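PDB 5JWC: NADH dehydrogenase, putative from Plasmodium falciparum, which probably oxidises NADH with its FAD cofactor and passes the electrons to ubiquinone as a type II NADH dehydrogenase. Local coordinates for residues A[261-274]-A[277-290]. Sequence-based numbering, arbitrary orientation.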
loop_
_atom_site.group_PDB
_atom_site.type_symbol
_atom_site.label_atom_id
_atom_site.label_comp_id
_atom_site.label_asym_id
_atom_site.label_seq_id
_atom_site.Cartn_x
_atom_site.Cartn_y
_atom_site.Cartn_z
ATOM N N LEU A 261 28.014 -9.945 12.760
ATOM C CA LEU A 261 28.459 -11.327 12.748
ATOM C C LEU A 261 29.174 -11.620 11.427
ATOM O O LEU A 261 28.798 -12.517 10.661
ATOM C CB LEU A 261 27.262 -12.263 12.974
ATOM C CG LEU A 261 26.875 -12.567 14.434
ATOM C CD1 LEU A 261 26.994 -11.378 15.353
ATOM C CD2 LEU A 261 25.485 -13.173 14.563
ATOM N N THR A 262 30.209 -10.838 11.141
ATOM C CA THR A 262 31.130 -11.181 10.059
ATOM C C THR A 262 31.798 -12.533 10.343
ATOM O O THR A 262 31.795 -13.005 11.486
ATOM C CB THR A 262 32.199 -10.101 9.857
ATOM O OG1 THR A 262 32.544 -9.525 11.121
ATOM C CG2 THR A 262 31.656 -9.010 8.953
ATOM N N ASN A 263 32.337 -13.162 9.303
ATOM C CA ASN A 263 32.975 -14.484 9.428
ATOM C C ASN A 263 32.019 -15.543 9.978
ATOM O O ASN A 263 32.426 -16.422 10.742
ATOM C CB ASN A 263 34.241 -14.416 10.312
ATOM C CG ASN A 263 35.311 -13.513 9.715
ATOM O OD1 ASN A 263 35.830 -13.793 8.643
ATOM N ND2 ASN A 263 35.636 -12.430 10.408
ATOM N N TYR A 264 30.755 -15.459 9.559
ATOM C CA TYR A 264 29.757 -16.467 9.881
ATOM C C TYR A 264 28.810 -16.659 8.708
ATOM O O TYR A 264 28.484 -15.711 8.004
ATOM C CB TYR A 264 28.950 -16.069 11.115
ATOM C CG TYR A 264 29.623 -16.320 12.445
ATOM C CD1 TYR A 264 29.597 -17.588 13.033
ATOM C CD2 TYR A 264 30.224 -15.282 13.144
ATOM C CE1 TYR A 264 30.189 -17.814 14.268
ATOM C CE2 TYR A 264 30.819 -15.496 14.377
ATOM C CZ TYR A 264 30.795 -16.764 14.929
ATOM O OH TYR A 264 31.384 -16.977 16.150
ATOM N N TYR A 265 28.351 -17.881 8.491
ATOM C CA TYR A 265 27.306 -18.058 7.499
ATOM C C TYR A 265 26.248 -19.034 8.003
ATOM O O TYR A 265 26.489 -19.845 8.909
ATOM C CB TYR A 265 27.896 -18.501 6.153
ATOM C CG TYR A 265 28.751 -19.736 6.217
ATOM C CD1 TYR A 265 28.220 -20.979 5.899
ATOM C CD2 TYR A 265 30.095 -19.659 6.581
ATOM C CE1 TYR A 265 28.998 -22.124 5.948
ATOM C CE2 TYR A 265 30.885 -20.797 6.641
ATOM C CZ TYR A 265 30.329 -22.029 6.317
ATOM O OH TYR A 265 31.093 -23.173 6.365
ATOM N N VAL A 266 25.056 -18.912 7.438
ATOM C CA VAL A 266 23.912 -19.682 7.895
ATOM C C VAL A 266 23.936 -21.081 7.289
ATOM O O VAL A 266 24.230 -21.235 6.111
ATOM C CB VAL A 266 22.599 -18.970 7.532
ATOM C CG1 VAL A 266 21.413 -19.844 7.878
ATOM C CG2 VAL A 266 22.528 -17.620 8.242
ATOM N N ILE A 267 23.646 -22.096 8.097
ATOM C CA ILE A 267 23.669 -23.470 7.617
ATOM C C ILE A 267 22.339 -24.180 7.787
ATOM O O ILE A 267 22.117 -25.235 7.205
ATOM C CB ILE A 267 24.757 -24.283 8.330
ATOM C CG1 ILE A 267 24.583 -24.168 9.843
ATOM C CG2 ILE A 267 26.124 -23.787 7.914
ATOM C CD1 ILE A 267 25.576 -24.991 10.644
ATOM N N ASP A 268 21.449 -23.589 8.573
ATOM C CA ASP A 268 20.135 -24.176 8.779
ATOM C C ASP A 268 19.163 -23.156 9.354
ATOM O O ASP A 268 19.541 -22.310 10.159
ATOM C CB ASP A 268 20.221 -25.383 9.718
ATOM C CG ASP A 268 18.932 -26.168 9.761
ATOM O OD1 ASP A 268 18.643 -26.858 8.764
ATOM O OD2 ASP A 268 18.196 -26.081 10.772
ATOM N N VAL A 269 17.908 -23.245 8.945
ATOM C CA VAL A 269 16.889 -22.346 9.474
ATOM C C VAL A 269 15.689 -23.140 9.974
ATOM O O VAL A 269 15.121 -23.936 9.238
ATOM C CB VAL A 269 16.427 -21.315 8.419
ATOM C CG1 VAL A 269 15.344 -20.398 9.003
ATOM C CG2 VAL A 269 17.625 -20.489 7.916
ATOM N N ASP A 270 15.315 -22.904 11.228
ATOM C CA ASP A 270 14.115 -23.492 11.818
ATOM C C ASP A 270 13.097 -22.376 12.071
ATOM O O ASP A 270 13.368 -21.217 11.775
ATOM C CB ASP A 270 14.462 -24.218 13.130
ATOM C CG ASP A 270 13.645 -25.488 13.347
ATOM O OD1 ASP A 270 12.642 -25.698 12.620
ATOM O OD2 ASP A 270 14.025 -26.286 14.244
ATOM N N LYS A 271 11.943 -22.716 12.638
ATOM C CA LYS A 271 10.884 -21.731 12.813
ATOM C C LYS A 271 11.261 -20.617 13.790
ATOM O O LYS A 271 10.977 -19.449 13.532
ATOM C CB LYS A 271 9.585 -22.401 13.271
ATOM C CG LYS A 271 8.400 -21.441 13.273
ATOM C CD LYS A 271 7.090 -22.162 13.522
ATOM C CE LYS A 271 5.926 -21.186 13.492
ATOM N NZ LYS A 271 4.636 -21.858 13.800
ATOM N N HIS A 272 11.896 -20.967 14.905
ATOM C CA HIS A 272 12.222 -19.970 15.928
ATOM C C HIS A 272 13.719 -19.710 16.120
ATOM O O HIS A 272 14.104 -18.815 16.873
ATOM C CB HIS A 272 11.611 -20.378 17.276
ATOM C CG HIS A 272 10.122 -20.491 17.242
ATOM N ND1 HIS A 272 9.298 -19.398 17.063
ATOM C CD2 HIS A 272 9.303 -21.567 17.326
ATOM C CE1 HIS A 272 8.038 -19.794 17.050
ATOM N NE2 HIS A 272 8.014 -21.107 17.208
ATOM N N SER A 273 14.563 -20.489 15.458
ATOM C CA SER A 273 16.001 -20.273 15.571
ATOM C C SER A 273 16.717 -20.657 14.289
ATOM O O SER A 273 16.154 -21.367 13.454
ATOM C CB SER A 273 16.565 -21.053 16.762
ATOM O OG SER A 273 16.185 -22.414 16.698
ATOM N N PHE A 274 17.936 -20.147 14.101
ATOM C CA PHE A 274 18.763 -20.602 12.988
ATOM C C PHE A 274 20.173 -20.914 13.484
ATOM O O PHE A 274 20.558 -20.519 14.593
ATOM C CB PHE A 274 18.780 -19.568 11.836
ATOM C CG PHE A 274 19.351 -18.233 12.214
ATOM C CD1 PHE A 274 18.556 -17.263 12.808
ATOM C CD2 PHE A 274 20.667 -17.931 11.948
ATOM C CE1 PHE A 274 19.076 -16.025 13.156
ATOM C CE2 PHE A 274 21.193 -16.698 12.289
ATOM C CZ PHE A 274 20.393 -15.742 12.898
ATOM N N GLN A 277 27.676 -20.892 11.344
ATOM C CA GLN A 277 28.928 -21.593 11.272
ATOM C C GLN A 277 30.093 -20.603 11.044
ATOM O O GLN A 277 30.026 -19.694 10.189
ATOM C CB GLN A 277 28.717 -22.640 10.216
ATOM C CG GLN A 277 29.935 -23.387 9.760
ATOM C CD GLN A 277 29.737 -24.942 9.779
ATOM O OE1 GLN A 277 28.686 -25.506 9.417
ATOM N NE2 GLN A 277 30.863 -25.639 10.124
ATOM N N SER A 278 31.082 -20.660 11.933
ATOM C CA SER A 278 32.265 -19.807 11.794
ATOM C C SER A 278 32.982 -20.131 10.485
ATOM O O SER A 278 33.094 -21.294 10.071
ATOM C CB SER A 278 33.243 -19.979 12.959
ATOM O OG SER A 278 34.419 -19.214 12.721
ATOM N N SER A 279 33.478 -19.088 9.835
ATOM C CA SER A 279 34.248 -19.232 8.606
ATOM C C SER A 279 35.710 -19.492 8.937
ATOM O O SER A 279 36.486 -19.943 8.101
ATOM C CB SER A 279 34.146 -17.962 7.755
ATOM O OG SER A 279 32.807 -17.677 7.413
ATOM N N LEU A 280 36.059 -19.202 10.181
ATOM C CA LEU A 280 37.422 -19.306 10.683
ATOM C C LEU A 280 37.692 -20.603 11.442
ATOM O O LEU A 280 38.840 -21.012 11.563
ATOM C CB LEU A 280 37.752 -18.121 11.596
ATOM C CG LEU A 280 37.926 -16.680 11.074
ATOM C CD1 LEU A 280 37.421 -16.420 9.685
ATOM C CD2 LEU A 280 37.432 -15.643 12.088
ATOM N N ASN A 281 36.640 -21.244 11.943
ATOM C CA ASN A 281 36.749 -22.533 12.636
ATOM C C ASN A 281 35.528 -23.395 12.318
ATOM O O ASN A 281 34.437 -23.155 12.845
ATOM C CB ASN A 281 36.887 -22.333 14.156
ATOM C CG ASN A 281 37.072 -23.653 14.925
ATOM O OD1 ASN A 281 36.840 -24.745 14.395
ATOM N ND2 ASN A 281 37.455 -23.543 16.194
ATOM N N LYS A 282 35.719 -24.411 11.476
ATOM C CA LYS A 282 34.606 -25.255 11.012
ATOM C C LYS A 282 33.864 -25.956 12.153
ATOM O O LYS A 282 32.731 -26.400 11.974
ATOM C CB LYS A 282 35.085 -26.300 9.991
ATOM C CG LYS A 282 36.129 -27.297 10.488
ATOM C CD LYS A 282 36.289 -28.445 9.485
ATOM C CE LYS A 282 37.232 -29.535 9.999
ATOM N NZ LYS A 282 36.676 -30.244 11.199
ATOM N N ASN A 283 34.491 -26.055 13.320
ATOM C CA ASN A 283 33.880 -26.770 14.436
ATOM C C ASN A 283 33.013 -25.879 15.314
ATOM O O ASN A 283 32.279 -26.379 16.159
ATOM C CB ASN A 283 34.967 -27.449 15.279
ATOM C CG ASN A 283 35.807 -28.418 14.451
ATOM O OD1 ASN A 283 35.270 -29.208 13.672
ATOM N ND2 ASN A 283 37.122 -28.333 14.585
ATOM N N GLU A 284 33.093 -24.566 15.111
ATOM C CA GLU A 284 32.293 -23.637 15.903
ATOM C C GLU A 284 30.976 -23.285 15.210
ATOM O O GLU A 284 30.953 -22.771 14.082
ATOM C CB GLU A 284 33.087 -22.367 16.216
ATOM C CG GLU A 284 34.202 -22.580 17.234
ATOM C CD GLU A 284 33.695 -23.157 18.559
ATOM O OE1 GLU A 284 33.038 -22.405 19.323
ATOM O OE2 GLU A 284 33.954 -24.358 18.833
ATOM N N LYS A 285 29.887 -23.593 15.902
ATOM C CA LYS A 285 28.541 -23.306 15.440
ATOM C C LYS A 285 27.840 -22.527 16.536
ATOM O O LYS A 285 28.251 -22.583 17.693
ATOM C CB LYS A 285 27.772 -24.590 15.126
ATOM C CG LYS A 285 28.299 -25.395 13.965
ATOM C CD LYS A 285 27.675 -26.792 13.966
ATOM C CE LYS A 285 28.109 -27.592 12.747
ATOM N NZ LYS A 285 29.590 -27.609 12.623
ATOM N N LYS A 286 26.806 -21.773 16.174
ATOM C CA LYS A 286 25.980 -21.111 17.177
ATOM C C LYS A 286 24.521 -21.213 16.768
ATOM O O LYS A 286 24.196 -21.189 15.580
ATOM C CB LYS A 286 26.372 -19.635 17.362
ATOM C CG LYS A 286 27.880 -19.352 17.361
ATOM C CD LYS A 286 28.487 -19.217 18.773
ATOM C CE LYS A 286 29.986 -19.522 18.775
ATOM N NZ LYS A 286 30.343 -20.683 19.637
ATOM N N LYS A 287 23.656 -21.357 17.760
ATOM C CA LYS A 287 22.216 -21.387 17.554
ATOM C C LYS A 287 21.706 -20.046 18.041
ATOM O O LYS A 287 22.106 -19.594 19.115
ATOM C CB LYS A 287 21.570 -22.549 18.317
ATOM C CG LYS A 287 20.070 -22.748 18.089
ATOM C CD LYS A 287 19.578 -23.962 18.875
ATOM C CE LYS A 287 18.061 -23.982 19.048
ATOM N NZ LYS A 287 17.525 -22.796 19.776
ATOM N N LEU A 288 20.874 -19.387 17.238
ATOM C CA LEU A 288 20.372 -18.048 17.557
ATOM C C LEU A 288 18.855 -18.001 17.424
ATOM O O LEU A 288 18.316 -18.452 16.409
ATOM C CB LEU A 288 20.977 -17.008 16.612
ATOM C CG LEU A 288 22.221 -16.227 16.998
ATOM C CD1 LEU A 288 23.305 -17.165 17.427
ATOM C CD2 LEU A 288 22.685 -15.419 15.795
ATOM N N SER A 289 18.173 -17.430 18.415
ATOM C CA SER A 289 16.737 -17.195 18.286
ATOM C C SER A 289 16.484 -15.961 17.428
ATOM O O SER A 289 17.338 -15.066 17.335
ATOM C CB SER A 289 16.079 -17.030 19.655
ATOM O OG SER A 289 16.146 -18.236 20.381
ATOM N N TYR A 290 15.329 -15.928 16.772
ATOM C CA TYR A 290 14.989 -14.784 15.925
ATOM C C TYR A 290 13.481 -14.601 15.792
ATOM O O TYR A 290 12.735 -15.569 15.890
ATOM C CB TYR A 290 15.599 -14.952 14.536
ATOM C CG TYR A 290 14.855 -15.915 13.641
ATOM C CD1 TYR A 290 15.111 -17.281 13.677
ATOM C CD2 TYR A 290 13.889 -15.458 12.756
ATOM C CE1 TYR A 290 14.424 -18.157 12.853
ATOM C CE2 TYR A 290 13.199 -16.322 11.935
ATOM C CZ TYR A 290 13.472 -17.671 11.980
ATOM O OH TYR A 290 12.792 -18.535 11.151
HETATM O O HOH W 1 33.862 -16.686 12.971
#
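Phe-274 and Leu-288 face each other in the three-stranded antiparallel meander that follows strand 259-262 of the parallel sheet in this flavoprotein of the pyridine nucleotide-disulphide oxidoreductase family. Strand 273-278 runs centrally between 264-269 and 285-289. Leu-288 CB rests over one face of the Phe-274 ring, 4.2 Å from its centroid, while its CD2 touches both the rim atom Phe-274 CZ and Leu-261 CD2, the two leucines meeting tip to tip. Paired backbone bonds join Phe-274 and Leu-288, and Ala-192 of strand 190-194 also touches the phenyl ring.

At the other end, Gln-277 fills the hollow between Tyr-265 and Ile-267. With CG anti to the backbone N (chi1 170°), its chain runs beside the tyrosine, the amide only 10° from the ring plane, and Gln-277 OE1 lies 3.4 Å from Ile-267 CD1. Beyond it, Leu-280 lays both methyls over one side of the Asn-263 amide, CD1 nearest OD1 and CD2 by CG and CB; Asn-263 ND2 is bonded to Asn-235, and a water links Asn-263 O to Ser-278 OG.

Tyr-290 plugs the 270-273 turn: its ring sits obliquely against Phe-274, planes at 60°, while its hydroxyl donates to Asp-270 O in the carbonyl plane, OH to O 2.8 Å.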